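Long-range contacts in endoglucanase (Clostridium thermocellum, PDB 2C4X), which probably breaks down cellulose as a cellulosomal enzyme, the piece here being its C-terminal PKD domain and CBM44, a carbohydrate-binding module that interacts with beta-glucan chains: residues Q8-I13 with L75-N80; V27-S32 with Y44-G49; T114-N119 with E151-G156. The protein carries 1 engineered substitution. All coordinates share one frame; numbering follows the deposited sequence.

Interaction 1. Residues Q8-I13 with L75-N80; sequences QAPKAI and LIVTDN. With CA (calcium ion), chain B.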
# COMPACT_ATOMS: atom_id res chain seq x y z
N GLN A 8 39.96 -15.18 8.83
CA GLN A 8 38.53 -14.94 9.09
C GLN A 8 37.91 -14.15 7.95
O GLN A 8 38.50 -13.15 7.49
CB GLN A 8 38.32 -14.19 10.40
CG GLN A 8 38.75 -14.97 11.62
CD GLN A 8 38.72 -14.13 12.89
OE1 GLN A 8 37.90 -13.23 13.05
NE2 GLN A 8 39.63 -14.43 13.79
N ALA A 9 36.74 -14.59 7.50
CA ALA A 9 35.98 -13.87 6.48
C ALA A 9 35.45 -12.56 7.07
O ALA A 9 35.10 -12.51 8.25
CB ALA A 9 34.85 -14.72 5.92
N PRO A 10 35.41 -11.49 6.26
CA PRO A 10 34.96 -10.20 6.79
C PRO A 10 33.46 -10.24 7.12
O PRO A 10 32.76 -11.17 6.71
CB PRO A 10 35.24 -9.22 5.64
CG PRO A 10 35.33 -10.06 4.40
CD PRO A 10 35.78 -11.43 4.83
N LYS A 11 32.99 -9.25 7.86
CA LYS A 11 31.55 -9.16 8.13
C LYS A 11 30.90 -8.10 7.25
O LYS A 11 31.38 -6.97 7.17
CB LYS A 11 31.29 -8.95 9.62
CG LYS A 11 31.72 -10.21 10.43
CD LYS A 11 31.21 -10.29 11.87
CE LYS A 11 29.71 -10.67 11.94
NZ LYS A 11 29.27 -11.88 11.13
N ALA A 12 29.86 -8.52 6.54
CA ALA A 12 29.17 -7.69 5.57
C ALA A 12 27.83 -7.22 6.14
O ALA A 12 27.03 -8.02 6.67
CB ALA A 12 28.95 -8.46 4.27
N ILE A 13 27.59 -5.93 6.05
CA ILE A 13 26.32 -5.36 6.52
C ILE A 13 26.17 -4.00 5.85
O ILE A 13 27.15 -3.33 5.55
CB ILE A 13 26.28 -5.20 8.07
CG1 ILE A 13 24.84 -4.90 8.54
CG2 ILE A 13 27.27 -4.12 8.53
CD1 ILE A 13 24.60 -5.05 10.04
N LEU A 75 25.00 -7.25 -0.95
CA LEU A 75 26.36 -6.74 -0.82
C LEU A 75 27.30 -7.90 -0.56
O LEU A 75 27.04 -8.72 0.32
CB LEU A 75 26.46 -5.76 0.36
CG LEU A 75 27.87 -5.41 0.87
CD1 LEU A 75 28.61 -4.51 -0.14
CD2 LEU A 75 27.77 -4.73 2.25
N ILE A 76 28.39 -7.95 -1.32
CA ILE A 76 29.50 -8.83 -1.01
C ILE A 76 30.73 -7.99 -0.65
O ILE A 76 31.14 -7.09 -1.39
CB ILE A 76 29.81 -9.80 -2.17
CG1 ILE A 76 28.61 -10.71 -2.45
CG2 ILE A 76 31.04 -10.67 -1.84
CD1 ILE A 76 28.70 -11.48 -3.78
N VAL A 77 31.31 -8.32 0.49
CA VAL A 77 32.50 -7.66 1.00
C VAL A 77 33.66 -8.65 0.93
O VAL A 77 33.53 -9.80 1.38
CB VAL A 77 32.23 -7.19 2.47
CG1 VAL A 77 33.50 -6.85 3.18
CG2 VAL A 77 31.28 -6.01 2.49
N THR A 78 34.78 -8.21 0.38
CA THR A 78 35.93 -9.09 0.20
C THR A 78 37.13 -8.48 0.90
O THR A 78 37.40 -7.29 0.75
CB THR A 78 36.22 -9.32 -1.31
OG1 THR A 78 35.02 -9.76 -1.95
CG2 THR A 78 37.33 -10.35 -1.54
N ASP A 79 37.84 -9.30 1.67
CA ASP A 79 39.01 -8.84 2.41
C ASP A 79 40.31 -8.91 1.58
O ASP A 79 40.30 -9.34 0.41
CB ASP A 79 39.13 -9.55 3.77
CG ASP A 79 39.53 -11.02 3.66
OD1 ASP A 79 40.05 -11.44 2.62
OD2 ASP A 79 39.34 -11.76 4.64
N ASN A 80 41.41 -8.48 2.20
CA ASN A 80 42.74 -8.45 1.57
C ASN A 80 43.31 -9.82 1.15
O ASN A 80 44.26 -9.89 0.37
CB ASN A 80 43.75 -7.72 2.48
CG ASN A 80 43.91 -8.40 3.85
OD1 ASN A 80 42.97 -8.47 4.63
ND2 ASN A 80 45.11 -8.89 4.13
CA CA B . 40.15 -11.49 6.93
O HOH W 1 42.23 -10.82 5.90
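A calcium site of the PKD domain ties Gln8, in the loop before strand 15-17, to Asp79 at the end of strand 69-79. Gln8 gives its backbone O and Asp79 its OD2, each 2.4 Å from the calcium ion. A water also binds the metal and donates a hydrogen bond of 2.8 Å to Asn80 OD1. Asn7, Asp36 and Asp38 also bind the ion. The CG of Asp79 sits between its backbone N and carbonyl carbon (chi1 71°), which turns the carboxylate to the metal. Its other oxygen, OD1, accepts from the backbone N of Gln81 and of Ala83.

Beyond the metal the two segments run in roughly opposite directions and meet through side chains. The ring of Pro10 crosses the Asp79 side chain at about a right angle, with CD 3.6 Å from Asp79 OD2. Pro10 CB also lies 3.8 Å from Val77 CG1. The other Val77 branch, CG2, meets Ala12 CB at 3.8 Å. Further along, Leu75 CD2 lies 3.6 Å from Ile13 O.

Gln8 O and Asp79 OD2 are both acceptors and lie 3.3 Å apart. The shared calcium ion draws them together. The cation probably offsets the negative charge of the Asp79 carboxylate, while the join beside it is largely apolar and rests on Pro10, Ala12, Val77 and Leu75.

Interaction 2. Residues V27-S32 with Y44-G49; sequences VVFNAS and YVWDFG. Engineered in segment 44-49: Val45 (natural residue Ala).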
# COMPACT_ATOMS: atom_id res chain seq x y z
N VAL A 27 19.33 6.95 -3.46
CA VAL A 27 19.41 6.13 -2.26
C VAL A 27 20.90 6.01 -1.92
O VAL A 27 21.71 5.68 -2.78
CB VAL A 27 18.85 4.70 -2.50
CG1 VAL A 27 18.95 3.85 -1.22
CG2 VAL A 27 17.39 4.77 -2.96
N VAL A 28 21.27 6.31 -0.69
CA VAL A 28 22.64 6.10 -0.27
C VAL A 28 22.73 4.79 0.48
O VAL A 28 22.11 4.64 1.53
CB VAL A 28 23.19 7.27 0.58
CG1 VAL A 28 24.61 6.95 1.07
CG2 VAL A 28 23.18 8.57 -0.21
N PHE A 29 23.49 3.84 -0.06
CA PHE A 29 23.75 2.58 0.63
C PHE A 29 25.04 2.74 1.42
O PHE A 29 26.05 3.21 0.89
CB PHE A 29 23.85 1.42 -0.36
CG PHE A 29 22.56 1.12 -1.08
CD1 PHE A 29 22.25 1.75 -2.28
CD2 PHE A 29 21.65 0.21 -0.53
CE1 PHE A 29 21.05 1.46 -2.96
CE2 PHE A 29 20.44 -0.07 -1.18
CZ PHE A 29 20.14 0.55 -2.40
N ASN A 30 25.00 2.34 2.68
CA ASN A 30 26.11 2.58 3.58
C ASN A 30 26.56 1.27 4.24
O ASN A 30 25.91 0.77 5.15
CB ASN A 30 25.70 3.62 4.63
CG ASN A 30 26.85 4.08 5.49
OD1 ASN A 30 27.76 3.31 5.79
ND2 ASN A 30 26.81 5.34 5.91
N ALA A 31 27.67 0.73 3.76
CA ALA A 31 28.23 -0.51 4.29
C ALA A 31 29.35 -0.27 5.31
O ALA A 31 30.18 -1.15 5.54
CB ALA A 31 28.76 -1.37 3.14
N SER A 32 29.36 0.90 5.93
CA SER A 32 30.49 1.32 6.77
C SER A 32 30.66 0.52 8.07
O SER A 32 31.74 0.56 8.67
CB SER A 32 30.44 2.82 7.06
OG SER A 32 29.38 3.11 7.96
N TYR A 44 33.88 -3.65 -2.09
CA TYR A 44 32.46 -3.82 -1.84
C TYR A 44 31.82 -4.01 -3.20
O TYR A 44 32.01 -3.17 -4.09
CB TYR A 44 31.89 -2.55 -1.19
CG TYR A 44 32.56 -2.16 0.10
CD1 TYR A 44 33.78 -1.47 0.10
CD2 TYR A 44 31.97 -2.47 1.34
CE1 TYR A 44 34.40 -1.13 1.27
CE2 TYR A 44 32.59 -2.12 2.52
CZ TYR A 44 33.81 -1.45 2.48
OH TYR A 44 34.43 -1.09 3.65
N VAL A 45 31.07 -5.10 -3.36
CA VAL A 45 30.39 -5.39 -4.62
C VAL A 45 28.88 -5.41 -4.35
O VAL A 45 28.42 -6.09 -3.44
CB VAL A 45 30.86 -6.75 -5.22
CG1 VAL A 45 30.09 -7.08 -6.51
CG2 VAL A 45 32.37 -6.73 -5.50
N TRP A 46 28.14 -4.63 -5.14
CA TRP A 46 26.70 -4.44 -4.95
C TRP A 46 25.91 -4.98 -6.13
O TRP A 46 26.27 -4.74 -7.28
CB TRP A 46 26.39 -2.95 -4.84
CG TRP A 46 27.06 -2.24 -3.71
CD1 TRP A 46 28.28 -1.62 -3.73
CD2 TRP A 46 26.54 -2.05 -2.39
NE1 TRP A 46 28.56 -1.07 -2.50
CE2 TRP A 46 27.51 -1.32 -1.66
CE3 TRP A 46 25.36 -2.44 -1.75
CZ2 TRP A 46 27.32 -0.95 -0.32
CZ3 TRP A 46 25.17 -2.08 -0.42
CH2 TRP A 46 26.15 -1.34 0.28
N ASP A 47 24.82 -5.69 -5.83
CA ASP A 47 23.84 -6.07 -6.84
C ASP A 47 22.56 -5.37 -6.41
O ASP A 47 22.02 -5.65 -5.34
CB ASP A 47 23.67 -7.60 -6.89
CG ASP A 47 22.67 -8.05 -7.94
OD1 ASP A 47 21.66 -7.36 -8.19
OD2 ASP A 47 22.88 -9.13 -8.52
N PHE A 48 22.09 -4.44 -7.24
CA PHE A 48 20.96 -3.58 -6.88
C PHE A 48 19.59 -4.23 -7.11
O PHE A 48 18.56 -3.69 -6.72
CB PHE A 48 21.11 -2.20 -7.56
CG PHE A 48 22.34 -1.46 -7.12
CD1 PHE A 48 22.39 -0.88 -5.84
CD2 PHE A 48 23.46 -1.37 -7.95
CE1 PHE A 48 23.53 -0.21 -5.41
CE2 PHE A 48 24.61 -0.70 -7.52
CZ PHE A 48 24.63 -0.12 -6.24
N GLY A 49 19.61 -5.43 -7.70
CA GLY A 49 18.42 -6.23 -7.92
C GLY A 49 17.60 -5.91 -9.15
O GLY A 49 16.56 -6.53 -9.38
O HOH W 2 33.33 -0.61 6.06
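Phe29 sits over Trp46, with its CB above one face of the six-membered ring. This is a CH-pi contact: CB is 4.0 Å from the ring centroid and 29° off the normal. The two rings themselves are inclined, with planes at 47° and centroids 5.6 Å apart.

The CD1-CE1 side of the Phe29 ring reaches Phe48. Phe29 CE1 comes to the edge of the Phe48 ring, near its plane, 3.9 Å from Phe48 CE1. The planes of these two rings are also inclined. Phe29 CG is anti to its carbonyl carbon (chi1 -66°), and this swings the ring from CB toward Phe48. The three rings form an aromatic cluster. Val27 CG1 lies against one face of the Phe29 ring.

Ala31 fills the place between Trp46 and Tyr44. Its CB is 3.8 Å from Trp46 CZ2 and 3.8 Å from Tyr44 CD2. A water hydrogen-bonded to Tyr44 OH (2.7 Å) also lies within reach of Ala31 O and can donate to it.

The contact joins strand 27-30 of one sheet to strand 41-47 of the other, across the interior of the PKD beta-sandwich. Phe14 meets Trp46 edge-to-face, and Tyr63 stacks on Phe48. At the end of strand 27-30, Asn30 OD1 accepts from the backbone N of Ser32, an Asx turn, and also from Ser32 OG. A second Asx turn runs from Asp47 OD1 to the N of Gly49.

All five residues that touch are buried. The sheets are therefore held here mainly by dispersion and CH-pi contacts, and the polar link through water lies to one side, at the tyrosine hydroxyl.

Interaction 3. Residues T114-N119 with E151-G156; sequences TTSGTN and ELKLDG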
# COMPACT_ATOMS: atom_id res chain seq x y z
N THR A 114 -20.56 3.77 -6.94
CA THR A 114 -21.85 4.43 -6.71
C THR A 114 -22.07 4.60 -5.21
O THR A 114 -21.29 4.09 -4.41
CB THR A 114 -23.04 3.63 -7.30
OG1 THR A 114 -23.10 2.33 -6.71
CG2 THR A 114 -22.91 3.46 -8.82
N THR A 115 -23.13 5.30 -4.82
CA THR A 115 -23.44 5.45 -3.40
C THR A 115 -24.83 4.93 -3.06
O THR A 115 -25.72 4.87 -3.91
CB THR A 115 -23.30 6.91 -2.94
OG1 THR A 115 -24.15 7.73 -3.74
CG2 THR A 115 -21.85 7.40 -3.07
N SER A 116 -25.01 4.54 -1.80
CA SER A 116 -26.33 4.26 -1.26
C SER A 116 -26.29 4.48 0.24
O SER A 116 -25.22 4.66 0.83
CB SER A 116 -26.77 2.83 -1.60
OG SER A 116 -25.77 1.88 -1.32
N GLY A 117 -27.46 4.49 0.87
CA GLY A 117 -27.51 4.66 2.30
C GLY A 117 -28.91 4.67 2.83
O GLY A 117 -29.86 4.83 2.07
N THR A 118 -29.02 4.51 4.14
CA THR A 118 -30.29 4.52 4.83
C THR A 118 -30.12 5.41 6.07
O THR A 118 -29.15 5.26 6.81
CB THR A 118 -30.76 3.07 5.16
OG1 THR A 118 -32.04 3.11 5.80
CG2 THR A 118 -29.77 2.33 6.05
N ASN A 119 -31.04 6.35 6.24
CA ASN A 119 -30.91 7.44 7.21
C ASN A 119 -29.66 8.29 6.94
O ASN A 119 -29.21 9.05 7.79
CB ASN A 119 -30.92 6.92 8.65
CG ASN A 119 -32.02 7.52 9.49
OD1 ASN A 119 -32.00 7.43 10.71
ND2 ASN A 119 -33.00 8.14 8.83
N GLU A 151 -22.93 3.64 2.09
CA GLU A 151 -21.95 2.84 1.33
C GLU A 151 -21.40 3.60 0.14
O GLU A 151 -22.12 4.36 -0.51
CB GLU A 151 -22.56 1.52 0.81
CG GLU A 151 -23.04 0.58 1.87
CD GLU A 151 -24.45 0.91 2.36
OE1 GLU A 151 -25.29 1.37 1.55
OE2 GLU A 151 -24.72 0.72 3.55
N LEU A 152 -20.12 3.38 -0.14
CA LEU A 152 -19.50 3.73 -1.40
C LEU A 152 -19.09 2.39 -2.00
O LEU A 152 -18.22 1.71 -1.44
CB LEU A 152 -18.28 4.64 -1.18
CG LEU A 152 -17.49 5.03 -2.43
CD1 LEU A 152 -18.37 5.75 -3.44
CD2 LEU A 152 -16.26 5.87 -2.07
N LYS A 153 -19.68 2.01 -3.13
CA LYS A 153 -19.65 0.61 -3.56
C LYS A 153 -19.46 0.41 -5.07
O LYS A 153 -19.80 1.28 -5.88
CB LYS A 153 -20.93 -0.11 -3.09
CG LYS A 153 -22.20 0.29 -3.87
CD LYS A 153 -23.44 -0.31 -3.28
CE LYS A 153 -24.67 0.07 -4.08
NZ LYS A 153 -25.90 -0.51 -3.45
N LEU A 154 -18.90 -0.74 -5.41
CA LEU A 154 -18.74 -1.18 -6.77
C LEU A 154 -19.45 -2.53 -6.91
O LEU A 154 -19.06 -3.50 -6.25
CB LEU A 154 -17.25 -1.36 -7.08
CG LEU A 154 -16.61 -1.20 -8.47
CD1 LEU A 154 -15.59 -2.32 -8.67
CD2 LEU A 154 -17.56 -1.11 -9.67
N ASP A 155 -20.49 -2.58 -7.74
CA ASP A 155 -21.03 -3.86 -8.19
C ASP A 155 -20.37 -4.13 -9.54
O ASP A 155 -20.53 -3.37 -10.48
CB ASP A 155 -22.55 -3.83 -8.33
CG ASP A 155 -23.27 -3.70 -7.01
OD1 ASP A 155 -23.30 -4.69 -6.21
OD2 ASP A 155 -23.84 -2.61 -6.77
N GLY A 156 -19.68 -5.24 -9.66
CA GLY A 156 -19.95 -6.36 -8.84
C GLY A 156 -20.28 -7.44 -9.84
O GLY A 156 -21.43 -7.90 -9.92
O HOH W 3 -23.32 -0.15 -8.35
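Thr114 pairs with Lys153 through two backbone hydrogen bonds. Its N donates to Lys153 O at 2.8 Å, and its O accepts from Lys153 N at 2.9 Å. The Thr114 hydroxyl lies 3.6 Å from Lys153 CG. A water bridges Thr114 OG1 to Asp155 OD2.

Thr115 faces Leu152 in a non-hydrogen-bonded pair, on the other face of the sheet. Its methyl CG2 is 3.9 Å from Leu152 CD1. The Thr115 hydroxyl is hydrogen-bonded to the backbone O of Gly122. Leu152 also touches Val124, Leu138 and Trp140, so this face looks into the sandwich.

The pairing is antiparallel and places 114-117 at the edge of a five-stranded sheet, beside strand 148-155. This sheet and a second five-stranded one form the beta-sandwich of the carbohydrate-binding module. The two short strand axes diverge clearly from strict antiparallel, at 130°.

Ser116 forms the next hydrogen-bonded pair, with Glu151. Its N donates to Glu151 O at 3.2 Å. Its O takes a nearly straight bond from Glu151 N, 2.8 Å long with an angle of 177° at the hydrogen. Its side chain links two charged residues. OG donates to Glu151 OE1 at 3.0 Å, which receives it on its anti lone pair, away from OE2. OG also accepts from Lys153 NZ at 3.2 Å. Lys153 is extended beyond CG, which carries NZ alongside Ser116. The Glu151 chain bends at chi2 (83°) and brings OE1 to the same hydroxyl. OE2 has a weak hydrogen bond to Gln234.

Gly117 follows, and the chain then turns a corner at Thr118 and Asn119.

Overall arrangement
Interactions 1 and 2 belong to the PKD domain and touch. Strands 69-79 and 41-47 are neighbours in one sheet, and Ile76 O probably accepts a hydrogen bond from N of the engineered residue Val45. Leu75 of interaction 1 packs on Ala31 of interaction 2. Along the chain, interaction 2 lies inside the loop closed by interaction 1. It is the buried, aromatic contact between sheets, whereas interaction 1 is partly buried and adds a metal at its end. Interaction 3 lies in the carbohydrate-binding module, its centre about 58 Å from that of interaction 1 and about 49 Å from that of interaction 2. This surface contact within one sheet is built on backbone pairing and polar side chains.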